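Local coordinates for aspartokinase (Synechocystis, PDB 3L76), which probably catalyses the ATP-dependent phosphorylation of aspartate, an early step in making lysine and threonine, and binds both of these amino acids at its ACT domains, at residues G500-A505 / V523-A528; A494-E499 / I558-T563. All blocks are in the same frame, centred on the assembly; numbering follows the deposited sequence.

Contact 1. Residues G500-A505 / V523-A528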
loop_
_atom_site.group_PDB
_atom_site.type_symbol
_atom_site.label_atom_id
_atom_site.label_comp_id
_atom_site.label_asym_id
_atom_site.label_seq_id
_atom_site.Cartn_x
_atom_site.Cartn_y
_atom_site.Cartn_z
ATOM N N GLY A 500 32.116 -7.696 15.907
ATOM C CA GLY A 500 31.110 -7.104 16.767
ATOM C C GLY A 500 30.571 -8.039 17.831
ATOM O O GLY A 500 30.192 -7.600 18.911
ATOM N N ASP A 501 30.543 -9.331 17.529
ATOM C CA ASP A 501 29.995 -10.323 18.446
ATOM C C ASP A 501 31.084 -10.979 19.299
ATOM O O ASP A 501 30.791 -11.729 20.228
ATOM C CB ASP A 501 29.215 -11.385 17.673
ATOM C CG ASP A 501 27.944 -10.845 17.069
ATOM O OD1 ASP A 501 27.275 -10.033 17.734
ATOM O OD2 ASP A 501 27.610 -11.238 15.934
ATOM N N SER A 502 32.337 -10.691 18.963
ATOM C CA SER A 502 33.509 -11.223 19.664
ATOM C C SER A 502 33.351 -11.266 21.178
ATOM O O SER A 502 33.340 -12.331 21.793
ATOM C CB SER A 502 34.728 -10.361 19.340
ATOM O OG SER A 502 35.806 -11.155 18.907
ATOM N N SER A 503 33.245 -10.082 21.767
ATOM C CA SER A 503 33.175 -9.935 23.208
ATOM C C SER A 503 31.996 -10.662 23.828
ATOM O O SER A 503 32.172 -11.423 24.771
ATOM C CB SER A 503 33.136 -8.455 23.582
ATOM O OG SER A 503 34.335 -7.819 23.184
ATOM N N GLN A 504 30.792 -10.423 23.317
ATOM C CA GLN A 504 29.620 -11.087 23.872
ATOM C C GLN A 504 29.752 -12.608 23.785
ATOM O O GLN A 504 29.387 -13.325 24.711
ATOM C CB GLN A 504 28.347 -10.615 23.193
ATOM C CG GLN A 504 27.078 -11.022 23.935
ATOM C CD GLN A 504 25.815 -10.834 23.103
ATOM O OE1 GLN A 504 25.863 -10.348 21.971
ATOM N NE2 GLN A 504 24.682 -11.229 23.659
ATOM N N ALA A 505 30.293 -13.097 22.676
ATOM C CA ALA A 505 30.527 -14.525 22.528
ATOM C C ALA A 505 31.435 -15.070 23.630
ATOM O O ALA A 505 31.101 -16.047 24.299
ATOM C CB ALA A 505 31.105 -14.826 21.161
ATOM N N VAL A 523 40.432 -15.478 22.020
ATOM C CA VAL A 523 40.010 -14.824 20.794
ATOM C C VAL A 523 41.169 -14.156 20.067
ATOM O O VAL A 523 42.086 -13.637 20.688
ATOM C CB VAL A 523 38.839 -13.844 21.027
ATOM C CG1 VAL A 523 38.539 -13.724 22.493
ATOM C CG2 VAL A 523 39.117 -12.501 20.396
ATOM N N ASN A 524 41.128 -14.225 18.742
ATOM C CA ASN A 524 42.117 -13.608 17.875
ATOM C C ASN A 524 41.379 -12.869 16.770
ATOM O O ASN A 524 40.807 -13.487 15.881
ATOM C CB ASN A 524 43.047 -14.668 17.286
ATOM C CG ASN A 524 43.993 -14.109 16.233
ATOM O OD1 ASN A 524 44.142 -12.902 16.091
ATOM N ND2 ASN A 524 44.636 -14.996 15.491
ATOM N N LYS A 525 41.382 -11.544 16.848
ATOM C CA LYS A 525 40.624 -10.710 15.931
ATOM C C LYS A 525 41.325 -10.530 14.597
ATOM O O LYS A 525 40.680 -10.245 13.601
ATOM C CB LYS A 525 40.359 -9.333 16.542
ATOM C CG LYS A 525 39.186 -9.265 17.495
ATOM C CD LYS A 525 38.788 -7.825 17.760
ATOM C CE LYS A 525 37.405 -7.744 18.379
ATOM N NZ LYS A 525 36.925 -6.342 18.484
ATOM N N ALA A 526 42.642 -10.695 14.580
ATOM C CA ALA A 526 43.432 -10.366 13.395
ATOM C C ALA A 526 43.569 -11.527 12.425
ATOM O O ALA A 526 44.668 -12.015 12.177
ATOM C CB ALA A 526 44.799 -9.847 13.792
ATOM N N ILE A 527 42.443 -11.950 11.869
ATOM C CA ILE A 527 42.416 -13.035 10.894
ATOM C C ILE A 527 41.646 -12.635 9.643
ATOM O O ILE A 527 40.738 -11.806 9.689
ATOM C CB ILE A 527 41.748 -14.288 11.465
ATOM C CG1 ILE A 527 40.279 -13.991 11.775
ATOM C CG2 ILE A 527 42.508 -14.795 12.699
ATOM C CD1 ILE A 527 39.371 -15.201 11.745
ATOM N N ALA A 528 42.025 -13.235 8.522
ATOM C CA ALA A 528 41.263 -13.128 7.292
ATOM C C ALA A 528 40.928 -14.527 6.808
ATOM O O ALA A 528 41.674 -15.472 7.069
ATOM C CB ALA A 528 42.055 -12.406 6.257
#

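Contact 2. Residues A494-E499 / I558-T563. With THR (threonine), chain C; LYS (lysine), chain E.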
loop_
_atom_site.group_PDB
_atom_site.type_symbol
_atom_site.label_atom_id
_atom_site.label_comp_id
_atom_site.label_asym_id
_atom_site.label_seq_id
_atom_site.Cartn_x
_atom_site.Cartn_y
_atom_site.Cartn_z
ATOM N N ALA A 494 37.402 -24.500 17.347
ATOM C CA ALA A 494 37.538 -23.134 16.868
ATOM C C ALA A 494 36.317 -22.728 16.026
ATOM O O ALA A 494 35.737 -23.549 15.312
ATOM C CB ALA A 494 38.819 -22.987 16.054
ATOM N N PHE A 495 35.937 -21.457 16.102
ATOM C CA PHE A 495 34.823 -20.968 15.305
ATOM C C PHE A 495 35.009 -19.492 15.042
ATOM O O PHE A 495 35.818 -18.851 15.692
ATOM C CB PHE A 495 33.479 -21.235 15.994
ATOM C CG PHE A 495 33.267 -20.450 17.257
ATOM C CD1 PHE A 495 33.730 -20.930 18.472
ATOM C CD2 PHE A 495 32.589 -19.238 17.238
ATOM C CE1 PHE A 495 33.533 -20.204 19.653
ATOM C CE2 PHE A 495 32.393 -18.514 18.415
ATOM C CZ PHE A 495 32.867 -19.000 19.622
ATOM N N MET A 496 34.267 -18.954 14.084
ATOM C CA MET A 496 34.402 -17.545 13.746
ATOM C C MET A 496 33.079 -16.811 13.810
ATOM O O MET A 496 32.035 -17.358 13.455
ATOM C CB MET A 496 35.051 -17.367 12.377
ATOM C CG MET A 496 36.521 -17.732 12.362
ATOM S SD MET A 496 37.126 -17.952 10.692
ATOM C CE MET A 496 37.181 -19.728 10.559
ATOM N N VAL A 497 33.144 -15.574 14.297
ATOM C CA VAL A 497 31.995 -14.685 14.355
ATOM C C VAL A 497 32.424 -13.289 13.959
ATOM O O VAL A 497 33.617 -12.987 13.919
ATOM C CB VAL A 497 31.360 -14.633 15.755
ATOM C CG1 VAL A 497 30.730 -15.979 16.109
ATOM C CG2 VAL A 497 32.379 -14.193 16.794
ATOM N N ALA A 498 31.442 -12.447 13.652
ATOM C CA ALA A 498 31.693 -11.044 13.374
ATOM C C ALA A 498 32.389 -10.416 14.579
ATOM O O ALA A 498 31.982 -10.652 15.717
ATOM C CB ALA A 498 30.369 -10.336 13.079
ATOM N N GLU A 499 33.433 -9.625 14.332
ATOM C CA GLU A 499 34.157 -8.935 15.407
ATOM C C GLU A 499 33.236 -8.212 16.398
ATOM O O GLU A 499 33.542 -8.118 17.581
ATOM C CB GLU A 499 35.172 -7.952 14.827
ATOM C CG GLU A 499 36.211 -8.593 13.942
ATOM C CD GLU A 499 37.381 -7.671 13.640
ATOM O OE1 GLU A 499 37.376 -6.518 14.120
ATOM O OE2 GLU A 499 38.311 -8.104 12.923
ATOM N N ILE A 558 49.256 -20.660 7.171
ATOM C CA ILE A 558 47.869 -21.089 7.190
ATOM C C ILE A 558 47.471 -21.496 8.600
ATOM O O ILE A 558 47.959 -22.497 9.126
ATOM C CB ILE A 558 47.630 -22.249 6.214
ATOM C CG1 ILE A 558 48.061 -21.849 4.799
ATOM C CG2 ILE A 558 46.163 -22.674 6.249
ATOM C CD1 ILE A 558 48.025 -22.986 3.813
ATOM N N GLU A 559 46.587 -20.713 9.213
ATOM C CA GLU A 559 46.216 -20.934 10.606
ATOM C C GLU A 559 45.185 -22.046 10.758
ATOM O O GLU A 559 45.281 -22.879 11.652
ATOM C CB GLU A 559 45.694 -19.639 11.242
ATOM C CG GLU A 559 46.629 -18.436 11.116
ATOM C CD GLU A 559 46.242 -17.290 12.043
ATOM O OE1 GLU A 559 45.606 -17.558 13.086
ATOM O OE2 GLU A 559 46.575 -16.123 11.737
ATOM N N MET A 560 44.184 -22.042 9.890
ATOM C CA MET A 560 43.147 -23.059 9.924
ATOM C C MET A 560 42.720 -23.390 8.509
ATOM O O MET A 560 42.841 -22.568 7.612
ATOM C CB MET A 560 41.951 -22.583 10.753
ATOM C CG MET A 560 42.283 -22.201 12.189
ATOM S SD MET A 560 40.874 -22.230 13.329
ATOM C CE MET A 560 39.862 -20.917 12.659
ATOM N N ILE A 561 42.229 -24.606 8.304
ATOM C CA ILE A 561 41.675 -25.006 7.016
ATOM C C ILE A 561 40.340 -25.687 7.252
ATOM O O ILE A 561 40.190 -26.452 8.209
ATOM C CB ILE A 561 42.584 -26.001 6.276
ATOM C CG1 ILE A 561 44.004 -25.460 6.143
ATOM C CG2 ILE A 561 42.007 -26.348 4.919
ATOM C CD1 ILE A 561 45.012 -26.531 5.795
ATOM N N ALA A 562 39.376 -25.395 6.380
ATOM C CA ALA A 562 38.057 -26.038 6.414
ATOM C C ALA A 562 37.485 -26.223 5.011
ATOM O O ALA A 562 37.728 -25.435 4.103
ATOM C CB ALA A 562 37.079 -25.263 7.298
ATOM N N THR A 563 36.690 -27.261 4.840
ATOM C CA THR A 563 36.393 -27.705 3.495
ATOM C C THR A 563 34.925 -28.123 3.294
ATOM O O THR A 563 34.218 -28.447 4.248
ATOM C CB THR A 563 37.381 -28.841 3.139
ATOM O OG1 THR A 563 38.138 -28.495 1.975
ATOM C CG2 THR A 563 36.685 -30.143 2.966
HETATM N N THR C . 50.830 -23.510 9.092
HETATM C CA THR C . 51.161 -24.602 8.167
HETATM C C THR C . 51.255 -24.119 6.723
HETATM O O THR C . 50.999 -22.936 6.439
HETATM C CB THR C . 50.165 -25.773 8.273
HETATM O OG1 THR C . 48.845 -25.325 7.918
HETATM C CG2 THR C . 50.138 -26.297 9.702
HETATM O OXT THR C . 51.618 -24.901 5.835
HETATM N N LYS E . 39.444 -32.982 -4.193
HETATM C CA LYS E . 40.356 -31.850 -4.281
HETATM C C LYS E . 41.800 -32.322 -4.064
HETATM O O LYS E . 42.050 -33.505 -3.781
HETATM C CB LYS E . 39.973 -30.750 -3.281
HETATM C CG LYS E . 39.875 -31.205 -1.808
HETATM C CD LYS E . 39.487 -30.030 -0.887
HETATM C CE LYS E . 38.000 -29.693 -0.989
HETATM N NZ LYS E . 37.159 -30.917 -0.736
HETATM O OXT LYS E . 42.748 -31.543 -4.191
#

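Contact 1. Residues G500-A505 / V523-A528
Ser502, in the first turns of helix 499-512, meets Val523 of strand 520-533 and Lys525 in the break of that strand, in an ACT domain, the ferredoxin-like fold in which helices pack against an antiparallel sheet. Contact is by van der Waals forces alone and is small, burying 112 Å² in all. The side chain of Ser502 leaves its backbone toward the strand, and OG lies 3.9 Å from the CG2 methyl of Val523 and 3.8 Å from Lys525 CE. Serine suits this buried place because it is small: the CA atoms of Ser502 and Val523 are 7.5 Å apart, and Ala445 of strand 437-453 also packs on it.

Lys525 lays CE, and more loosely CG, against Ser502. With CG beside its own backbone N and anti to the carbonyl carbon (chi1 -82°), the chain runs extended past the helix, and its CE also comes within 3.9 Å of Ser502 CB. The side chain of this exposed lysine also touches Glu499 at the helix start. Val523, a branched residue common in strands, also packs on Glu506.

Backbone and side-chain hydrogen bonds within 523-528 shape the break in the strand. A weak bond from Ile527 N to Lys525 O (3.0 Å) makes Ala526 the centre of an inverse gamma turn. Asparagine fits just before it, since its amide oxygen closes an Asx turn: Asn524 OD1 accepts from Ala526 N at 3.1 Å, the donor standing above the carbonyl plane, 45° out of it.

Contact 2. Residues A494-E499 / I558-T563
Met560 is the residue through which 558-563 touches 494-499, and every contact between the two segments is apolar. Its SD rests 3.5 Å from the CB of Ala494, and its methyl CE meets Met496 CE at 3.6 Å, the two methionines meeting end to end through their methyls. Met560 bends at its last torsion (chi3 -65°), which carries CE over to Met496 while SD stays by Ala494. Long, unbranched methionines can bridge backbones whose nearest CA atoms are 8.9 Å apart, whereas Ala494 is small enough to admit the sulfur. Ile477 and Val571 add to this buried core, which joins strands of two ACT domains; a classic beta bulge, with Glu559 and Met560 both opposite Val571, interrupts the pairing with strand 567-573.

Polar contacts go to the effectors. Ile558 grips bound threonine through its backbone, N donating to the ligand O and O accepting from the ligand N, each at 3.0 Å; Gln304 NE2 bonds to Ile558 O as well.

At the far end, Thr563 flanks bound lysine with both branches, OG1 beside CE and CG2 3.8 Å from NZ. With an alanine in its place, the ligand's aminoalkyl end would probably lose this flanking surface and be freer to shift, and Lys567 O would lose its weak hydrogen bond from OG1.

Along the chain both segments of contact 1 fall between the two segments of contact 2: strand 490-498 runs straight into helix 499-512, strand 520-533 follows, and 558-563 comes last. Their centres are 11 Å apart, and both reach the same antiparallel sheet system. They touch directly, with Ile527 CD1 3.7 Å from Met496 SD. Contact 1 sets the helix of one ACT domain against strand 520-533, which continues into the next domain; contact 2 then brings strands of those two domains together. Segment 558-563, which carries one residue of a threonine pocket and one of a lysine pocket, is tied to the preceding ACT domain through Met560, a link that may be relevant to allosteric control.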